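Protein (alpha-2u-globulin) (Rattus norvegicus, PDB 2A2U) probably carries small hydrophobic ligands, as lipocalins do, and forms a complex with a hyaline droplet inducer. Local coordinates at residues A44-E49 and R164-D169; Q134-Y139 and E151-L156. One frame throughout, in Å; residues are numbered along the deposited sequence.

Contact 1. Residues A44-E49 and R164-D169; sequences ASNKRE and RDNIID
D165 meets R48 through its backbone carbonyl: D165 O takes a hydrogen bond from R48 NE at 3.0 Å (N-H...O 157°), in the plane of the guanidinium, and a weak second one from R48 NH2. The D165 carboxylate stays at a distance, OD1 lying 4.2 Å from R48 NE, too far for a salt bridge. N166 fills the middle, its CB only 3.0 Å from S45 O. With chi1 at -62° its CG stands anti to its own carbonyl carbon, which places the amide between N46 and R48. ND2 of N166 donates to N46 OD1 at 2.7 Å, the two amide planes nearly perpendicular, while OD1 lies against CG and CD of the extended R48 chain. N46 OD1 also accepts from T163 N, so two donors share it. N166 O receives S45 N at 3.3 Å. I167 pairs with A44 as an antiparallel non-hydrogen-bonded pair, its CG1 3.9 Å from A44 CB, joining short strand 167-169 to the end of strand 36-44 of the lipocalin barrel. I168 lays CD1 over one face of the guanidinium, 3.6 Å from R48 NH1, and NH1 itself forms a salt bridge with E52. Shortening R48 to an alanine would probably leave D165 O without these donors, E52 without this charged partner and I168 CD1 without its flat cover. Apart from the A44-I167 pair and the I168 methyl, the contact is mainly polar: directional bonds to backbone and amide groups hold the loop after strand 36-44, and the arginine charge is probably balanced mainly by E52.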
ATOM      1  N   ALA A  44      24.560   1.853  12.065  1.00 27.23           N
ATOM      2  CA  ALA A  44      25.210   3.082  12.473  1.00 27.23           C
ATOM      3  C   ALA A  44      24.451   4.286  11.963  1.00 27.23           C
ATOM      4  O   ALA A  44      24.075   4.337  10.791  1.00 27.23           O
ATOM      5  CB  ALA A  44      26.621   3.110  11.948  1.00 14.67           C
ATOM      6  N   SER A  45      24.214   5.242  12.852  1.00 31.69           N
ATOM      7  CA  SER A  45      23.515   6.476  12.507  1.00 31.69           C
ATOM      8  C   SER A  45      23.935   7.544  13.482  1.00 31.69           C
ATOM      9  O   SER A  45      24.083   7.258  14.668  1.00 31.69           O
ATOM     10  CB  SER A  45      22.000   6.297  12.610  1.00 29.79           C
ATOM     11  OG  SER A  45      21.328   7.502  12.273  1.00 29.79           O
ATOM     12  N   ASN A  46      24.139   8.766  13.001  1.00 56.88           N
ATOM     13  CA  ASN A  46      24.515   9.846  13.904  1.00 56.88           C
ATOM     14  C   ASN A  46      23.313  10.241  14.765  1.00 56.88           C
ATOM     15  O   ASN A  46      23.487  10.777  15.864  1.00 56.88           O
ATOM     16  CB  ASN A  46      25.108  11.037  13.146  1.00 49.11           C
ATOM     17  CG  ASN A  46      26.642  11.051  13.183  1.00 49.11           C
ATOM     18  OD1 ASN A  46      27.265  10.276  13.909  1.00 49.11           O
ATOM     19  ND2 ASN A  46      27.250  11.938  12.408  1.00 49.11           N
ATOM     20  N   LYS A  47      22.103   9.945  14.274  1.00 35.38           N
ATOM     21  CA  LYS A  47      20.857  10.199  15.012  1.00 35.38           C
ATOM     22  C   LYS A  47      20.637   8.916  15.813  1.00 35.38           C
ATOM     23  O   LYS A  47      19.672   8.178  15.602  1.00 35.38           O
ATOM     24  CB  LYS A  47      19.682  10.459  14.056  1.00 62.90           C
ATOM     25  CG  LYS A  47      18.421  11.004  14.740  1.00 62.90           C
ATOM     26  CD  LYS A  47      17.719  12.047  13.864  1.00 62.90           C
ATOM     27  CE  LYS A  47      16.651  12.837  14.626  1.00 62.90           C
ATOM     28  NZ  LYS A  47      15.345  12.127  14.790  1.00 62.90           N
ATOM     29  N   ARG A  48      21.570   8.683  16.735  1.00 34.31           N
ATOM     30  CA  ARG A  48      21.632   7.514  17.601  1.00 34.31           C
ATOM     31  C   ARG A  48      20.334   7.019  18.223  1.00 34.31           C
ATOM     32  O   ARG A  48      20.174   5.819  18.447  1.00 34.31           O
ATOM     33  CB  ARG A  48      22.658   7.763  18.697  1.00 47.00           C
ATOM     34  CG  ARG A  48      23.555   6.587  18.970  1.00 47.00           C
ATOM     35  CD  ARG A  48      24.437   6.867  20.164  1.00 47.00           C
ATOM     36  NE  ARG A  48      25.393   5.790  20.386  1.00 47.00           N
ATOM     37  CZ  ARG A  48      25.084   4.605  20.904  1.00 47.00           C
ATOM     38  NH1 ARG A  48      23.837   4.325  21.265  1.00 47.00           N
ATOM     39  NH2 ARG A  48      26.028   3.689  21.060  1.00 47.00           N
ATOM     40  N   GLU A  49      19.420   7.937  18.516  1.00 31.28           N
ATOM     41  CA  GLU A  49      18.127   7.607  19.118  1.00 31.28           C
ATOM     42  C   GLU A  49      17.375   6.551  18.293  1.00 31.28           C
ATOM     43  O   GLU A  49      16.684   5.690  18.841  1.00 31.28           O
ATOM     44  CB  GLU A  49      17.294   8.890  19.228  1.00155.64           C
ATOM     45  CG  GLU A  49      15.815   8.695  19.505  1.00155.64           C
ATOM     46  CD  GLU A  49      14.996   9.917  19.132  1.00155.64           C
ATOM     47  OE1 GLU A  49      15.214  10.479  18.038  1.00155.64           O
ATOM     48  OE2 GLU A  49      14.119  10.312  19.925  1.00155.64           O
ATOM     49  N   ARG A 164      32.407   6.864  15.236  1.00 50.99           N
ATOM     50  CA  ARG A 164      32.569   5.520  15.791  1.00 50.99           C
ATOM     51  C   ARG A 164      31.716   5.293  17.042  1.00 50.99           C
ATOM     52  O   ARG A 164      31.480   4.154  17.426  1.00 50.99           O
ATOM     53  CB  ARG A 164      34.049   5.253  16.104  1.00 88.01           C
ATOM     54  CG  ARG A 164      34.584   3.901  15.624  1.00 88.01           C
ATOM     55  CD  ARG A 164      35.799   4.093  14.718  1.00 88.01           C
ATOM     56  NE  ARG A 164      36.313   2.850  14.144  1.00 88.01           N
ATOM     57  CZ  ARG A 164      37.190   2.788  13.140  1.00 88.01           C
ATOM     58  NH1 ARG A 164      37.669   3.892  12.573  1.00 88.01           N
ATOM     59  NH2 ARG A 164      37.602   1.615  12.692  1.00 88.01           N
ATOM     60  N   ASP A 165      31.257   6.374  17.673  1.00 37.29           N
ATOM     61  CA  ASP A 165      30.427   6.279  18.876  1.00 37.29           C
ATOM     62  C   ASP A 165      28.974   5.945  18.507  1.00 37.29           C
ATOM     63  O   ASP A 165      28.189   5.530  19.361  1.00 37.29           O
ATOM     64  CB  ASP A 165      30.482   7.604  19.660  1.00204.93           C
ATOM     65  CG  ASP A 165      29.845   7.510  21.048  1.00204.93           C
ATOM     66  OD1 ASP A 165      29.387   6.425  21.463  1.00204.93           O
ATOM     67  OD2 ASP A 165      29.813   8.536  21.753  1.00204.93           O
ATOM     68  N   ASN A 166      28.623   6.107  17.233  1.00 39.27           N
ATOM     69  CA  ASN A 166      27.263   5.834  16.789  1.00 39.27           C
ATOM     70  C   ASN A 166      27.123   4.563  15.969  1.00 39.27           C
ATOM     71  O   ASN A 166      26.080   4.306  15.374  1.00 39.27           O
ATOM     72  CB  ASN A 166      26.718   7.045  16.050  1.00 42.16           C
ATOM     73  CG  ASN A 166      26.645   8.265  16.941  1.00 42.16           C
ATOM     74  OD1 ASN A 166      26.170   8.187  18.070  1.00 42.16           O
ATOM     75  ND2 ASN A 166      27.157   9.388  16.456  1.00 42.16           N
ATOM     76  N   ILE A 167      28.186   3.768  15.953  1.00 35.88           N
ATOM     77  CA  ILE A 167      28.199   2.498  15.242  1.00 35.88           C
ATOM     78  C   ILE A 167      27.856   1.436  16.283  1.00 35.88           C
ATOM     79  O   ILE A 167      28.573   1.280  17.258  1.00 35.88           O
ATOM     80  CB  ILE A 167      29.587   2.214  14.642  1.00 18.25           C
ATOM     81  CG1 ILE A 167      30.031   3.399  13.784  1.00 18.25           C
ATOM     82  CG2 ILE A 167      29.531   0.997  13.754  1.00 18.25           C
ATOM     83  CD1 ILE A 167      31.374   3.204  13.086  1.00 18.25           C
ATOM     84  N   ILE A 168      26.735   0.749  16.106  1.00 29.61           N
ATOM     85  CA  ILE A 168      26.299  -0.266  17.059  1.00 29.61           C
ATOM     86  C   ILE A 168      26.360  -1.685  16.512  1.00 29.61           C
ATOM     87  O   ILE A 168      25.853  -1.956  15.430  1.00 29.61           O
ATOM     88  CB  ILE A 168      24.865   0.018  17.556  1.00 19.42           C
ATOM     89  CG1 ILE A 168      24.817   1.356  18.302  1.00 19.42           C
ATOM     90  CG2 ILE A 168      24.389  -1.111  18.456  1.00 19.42           C
ATOM     91  CD1 ILE A 168      23.439   1.746  18.838  1.00 19.42           C
ATOM     92  N   ASP A 169      27.015  -2.573  17.257  1.00 32.87           N
ATOM     93  CA  ASP A 169      27.153  -3.978  16.879  1.00 32.87           C
ATOM     94  C   ASP A 169      25.994  -4.752  17.514  1.00 32.87           C
ATOM     95  O   ASP A 169      25.996  -5.015  18.721  1.00 32.87           O
ATOM     96  CB  ASP A 169      28.506  -4.518  17.368  1.00 34.11           C
ATOM     97  CG  ASP A 169      28.789  -5.949  16.901  1.00 34.11           C
ATOM     98  OD1 ASP A 169      27.871  -6.634  16.404  1.00 34.11           O
ATOM     99  OD2 ASP A 169      29.946  -6.398  17.035  1.00 34.11           O
TER

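Contact 2. Residues Q134-Y139 and E151-L156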
ATOM      1  N   GLN A 134      21.140  10.182   8.133  1.00 28.08           N
ATOM      2  CA  GLN A 134      21.772   9.057   7.469  1.00 28.08           C
ATOM      3  C   GLN A 134      21.711   7.819   8.344  1.00 28.08           C
ATOM      4  O   GLN A 134      21.695   7.904   9.573  1.00 28.08           O
ATOM      5  CB  GLN A 134      23.231   9.363   7.166  1.00 44.98           C
ATOM      6  CG  GLN A 134      23.454  10.350   6.060  1.00 44.98           C
ATOM      7  CD  GLN A 134      24.909  10.408   5.675  1.00 44.98           C
ATOM      8  OE1 GLN A 134      25.504   9.392   5.327  1.00 44.98           O
ATOM      9  NE2 GLN A 134      25.503  11.591   5.763  1.00 44.98           N
ATOM     10  N   LEU A 135      21.709   6.667   7.689  1.00 19.21           N
ATOM     11  CA  LEU A 135      21.688   5.376   8.357  1.00 19.21           C
ATOM     12  C   LEU A 135      22.495   4.405   7.506  1.00 19.21           C
ATOM     13  O   LEU A 135      22.340   4.380   6.295  1.00 19.21           O
ATOM     14  CB  LEU A 135      20.266   4.848   8.473  1.00 21.49           C
ATOM     15  CG  LEU A 135      20.245   3.450   9.080  1.00 21.49           C
ATOM     16  CD1 LEU A 135      20.506   3.548  10.558  1.00 21.49           C
ATOM     17  CD2 LEU A 135      18.915   2.816   8.853  1.00 21.49           C
ATOM     18  N   MET A 136      23.369   3.626   8.133  1.00 20.90           N
ATOM     19  CA  MET A 136      24.165   2.649   7.406  1.00 20.90           C
ATOM     20  C   MET A 136      24.089   1.308   8.095  1.00 20.90           C
ATOM     21  O   MET A 136      24.189   1.225   9.310  1.00 20.90           O
ATOM     22  CB  MET A 136      25.607   3.116   7.257  1.00 27.96           C
ATOM     23  CG  MET A 136      25.772   4.018   6.072  1.00 27.96           C
ATOM     24  SD  MET A 136      27.425   4.571   5.822  1.00 27.96           S
ATOM     25  CE  MET A 136      28.179   3.114   5.191  1.00 27.96           C
ATOM     26  N   VAL A 137      23.848   0.259   7.325  1.00 18.57           N
ATOM     27  CA  VAL A 137      23.747  -1.069   7.907  1.00 18.57           C
ATOM     28  C   VAL A 137      24.582  -2.105   7.185  1.00 18.57           C
ATOM     29  O   VAL A 137      24.828  -2.004   5.976  1.00 18.57           O
ATOM     30  CB  VAL A 137      22.285  -1.568   7.945  1.00 19.48           C
ATOM     31  CG1 VAL A 137      21.479  -0.761   8.924  1.00 19.48           C
ATOM     32  CG2 VAL A 137      21.665  -1.451   6.580  1.00 19.48           C
ATOM     33  N   LEU A 138      25.041  -3.083   7.962  1.00 17.40           N
ATOM     34  CA  LEU A 138      25.826  -4.192   7.450  1.00 17.40           C
ATOM     35  C   LEU A 138      25.026  -5.452   7.727  1.00 17.40           C
ATOM     36  O   LEU A 138      24.628  -5.689   8.864  1.00 17.40           O
ATOM     37  CB  LEU A 138      27.183  -4.275   8.157  1.00  9.55           C
ATOM     38  CG  LEU A 138      28.060  -5.495   7.869  1.00  9.55           C
ATOM     39  CD1 LEU A 138      28.399  -5.532   6.399  1.00  9.55           C
ATOM     40  CD2 LEU A 138      29.326  -5.431   8.696  1.00  9.55           C
ATOM     41  N   TYR A 139      24.715  -6.202   6.672  1.00 23.10           N
ATOM     42  CA  TYR A 139      23.982  -7.459   6.797  1.00 23.10           C
ATOM     43  C   TYR A 139      24.914  -8.583   6.415  1.00 23.10           C
ATOM     44  O   TYR A 139      25.738  -8.431   5.509  1.00 23.10           O
ATOM     45  CB  TYR A 139      22.782  -7.504   5.855  1.00 23.52           C
ATOM     46  CG  TYR A 139      21.682  -6.560   6.226  1.00 23.52           C
ATOM     47  CD1 TYR A 139      21.431  -6.258   7.554  1.00 23.52           C
ATOM     48  CD2 TYR A 139      20.896  -5.963   5.248  1.00 23.52           C
ATOM     49  CE1 TYR A 139      20.428  -5.386   7.904  1.00 23.52           C
ATOM     50  CE2 TYR A 139      19.887  -5.086   5.587  1.00 23.52           C
ATOM     51  CZ  TYR A 139      19.661  -4.803   6.916  1.00 23.52           C
ATOM     52  OH  TYR A 139      18.669  -3.932   7.281  1.00 23.52           O
ATOM     53  N   GLU A 151      35.346  -3.858  10.226  1.00 41.94           N
ATOM     54  CA  GLU A 151      36.256  -2.713  10.217  1.00 41.94           C
ATOM     55  C   GLU A 151      36.024  -1.874   8.976  1.00 41.94           C
ATOM     56  O   GLU A 151      35.927  -0.652   9.059  1.00 41.94           O
ATOM     57  CB  GLU A 151      37.709  -3.170  10.228  1.00134.93           C
ATOM     58  CG  GLU A 151      38.515  -2.688  11.418  1.00134.93           C
ATOM     59  CD  GLU A 151      38.591  -1.180  11.536  1.00134.93           C
ATOM     60  OE1 GLU A 151      38.658  -0.474  10.506  1.00134.93           O
ATOM     61  OE2 GLU A 151      38.618  -0.699  12.683  1.00134.93           O
ATOM     62  N   LYS A 152      35.990  -2.538   7.823  1.00 37.22           N
ATOM     63  CA  LYS A 152      35.758  -1.887   6.538  1.00 37.22           C
ATOM     64  C   LYS A 152      34.479  -1.063   6.627  1.00 37.22           C
ATOM     65  O   LYS A 152      34.403   0.052   6.115  1.00 37.22           O
ATOM     66  CB  LYS A 152      35.628  -2.943   5.435  1.00101.89           C
ATOM     67  CG  LYS A 152      34.928  -2.458   4.166  1.00101.89           C
ATOM     68  CD  LYS A 152      34.798  -3.563   3.122  1.00101.89           C
ATOM     69  CE  LYS A 152      36.151  -3.910   2.521  1.00101.89           C
ATOM     70  NZ  LYS A 152      36.116  -4.986   1.480  1.00101.89           N
ATOM     71  N   PHE A 153      33.476  -1.627   7.292  1.00 33.63           N
ATOM     72  CA  PHE A 153      32.199  -0.966   7.463  1.00 33.63           C
ATOM     73  C   PHE A 153      32.352   0.223   8.397  1.00 33.63           C
ATOM     74  O   PHE A 153      31.822   1.293   8.123  1.00 33.63           O
ATOM     75  CB  PHE A 153      31.158  -1.954   8.005  1.00 25.91           C
ATOM     76  CG  PHE A 153      29.820  -1.332   8.292  1.00 25.91           C
ATOM     77  CD1 PHE A 153      28.972  -0.950   7.257  1.00 25.91           C
ATOM     78  CD2 PHE A 153      29.418  -1.102   9.602  1.00 25.91           C
ATOM     79  CE1 PHE A 153      27.751  -0.349   7.526  1.00 25.91           C
ATOM     80  CE2 PHE A 153      28.198  -0.501   9.875  1.00 25.91           C
ATOM     81  CZ  PHE A 153      27.367  -0.123   8.834  1.00 25.91           C
ATOM     82  N   ALA A 154      33.085   0.031   9.491  1.00 29.77           N
ATOM     83  CA  ALA A 154      33.314   1.094  10.466  1.00 29.77           C
ATOM     84  C   ALA A 154      33.949   2.296   9.784  1.00 29.77           C
ATOM     85  O   ALA A 154      33.657   3.434  10.130  1.00 29.77           O
ATOM     86  CB  ALA A 154      34.202   0.600  11.594  1.00 25.33           C
ATOM     87  N   LYS A 155      34.804   2.030   8.801  1.00 48.91           N
ATOM     88  CA  LYS A 155      35.474   3.080   8.046  1.00 48.91           C
ATOM     89  C   LYS A 155      34.503   3.838   7.141  1.00 48.91           C
ATOM     90  O   LYS A 155      34.486   5.067   7.137  1.00 48.91           O
ATOM     91  CB  LYS A 155      36.623   2.498   7.221  1.00 95.43           C
ATOM     92  CG  LYS A 155      37.820   2.087   8.060  1.00 95.43           C
ATOM     93  CD  LYS A 155      38.899   1.446   7.206  1.00 95.43           C
ATOM     94  CE  LYS A 155      40.126   1.102   8.037  1.00 95.43           C
ATOM     95  NZ  LYS A 155      41.098   0.275   7.268  1.00 95.43           N
ATOM     96  N   LEU A 156      33.693   3.110   6.376  1.00 33.00           N
ATOM     97  CA  LEU A 156      32.723   3.743   5.488  1.00 33.00           C
ATOM     98  C   LEU A 156      31.791   4.652   6.279  1.00 33.00           C
ATOM     99  O   LEU A 156      31.400   5.705   5.798  1.00 33.00           O
ATOM    100  CB  LEU A 156      31.902   2.690   4.753  1.00 28.69           C
ATOM    101  CG  LEU A 156      32.630   1.794   3.765  1.00 28.69           C
ATOM    102  CD1 LEU A 156      31.653   0.824   3.138  1.00 28.69           C
ATOM    103  CD2 LEU A 156      33.267   2.644   2.707  1.00 28.69           C
TER
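F153 reaches from helix 147-158 onto strand 131-140, where the C-terminal helix of the lipocalin fold packs on the outside of the beta-barrel. The short segments run almost antiparallel, at 170°, their axes 9.6 Å apart, and the ring does most to bridge them. Its CG is anti to the backbone N (chi1 177°), which lays the ring across the strand backbone. L138 CB sits over the centre of one face, 3.8 Å from the centroid and only 9° off the normal, a CH-pi contact; L138 CD2 continues it back to F153 CB. At the far end of the ring, CZ comes edge-on to the backbone of M136, 3.5 Å from M136 O, and 4.0 Å from M136 CB. F153, M136 and L138 are all buried, and V42 of the neighbouring strand 36-44 also touches the F153 side chain.

The looser part lies one helical turn on, at L156, which is partly exposed and touches M136 alone across the contact. K155 is exposed, and E151 and K152 are partly exposed at the margin; all three are poorly ordered, although K152 has a salt bridge to E21. The M136 chain bends at chi3, bringing its terminal methyl, M136 CE, to 3.8 Å from L156 CB.

Overall arrangement
Some 10 Å separates the centres of contacts 1 and 2, which occupy one flank of the molecule and share its curled antiparallel sheet. Along the chain the order is 44-49, 134-139, 151-156, 164-169, so the strand and helix of contact 2 both fall between the two halves of contact 1. Strand 36-44 pairs with both 131-140 and 167-169, and helix 147-158 precedes the latter. Direct links join the two: R164 to E151 by a salt bridge, and S45 OG to Q134 O by a probable hydrogen bond. Together they tie the segment after the helix, and the helix itself, to the wall of the lipocalin barrel.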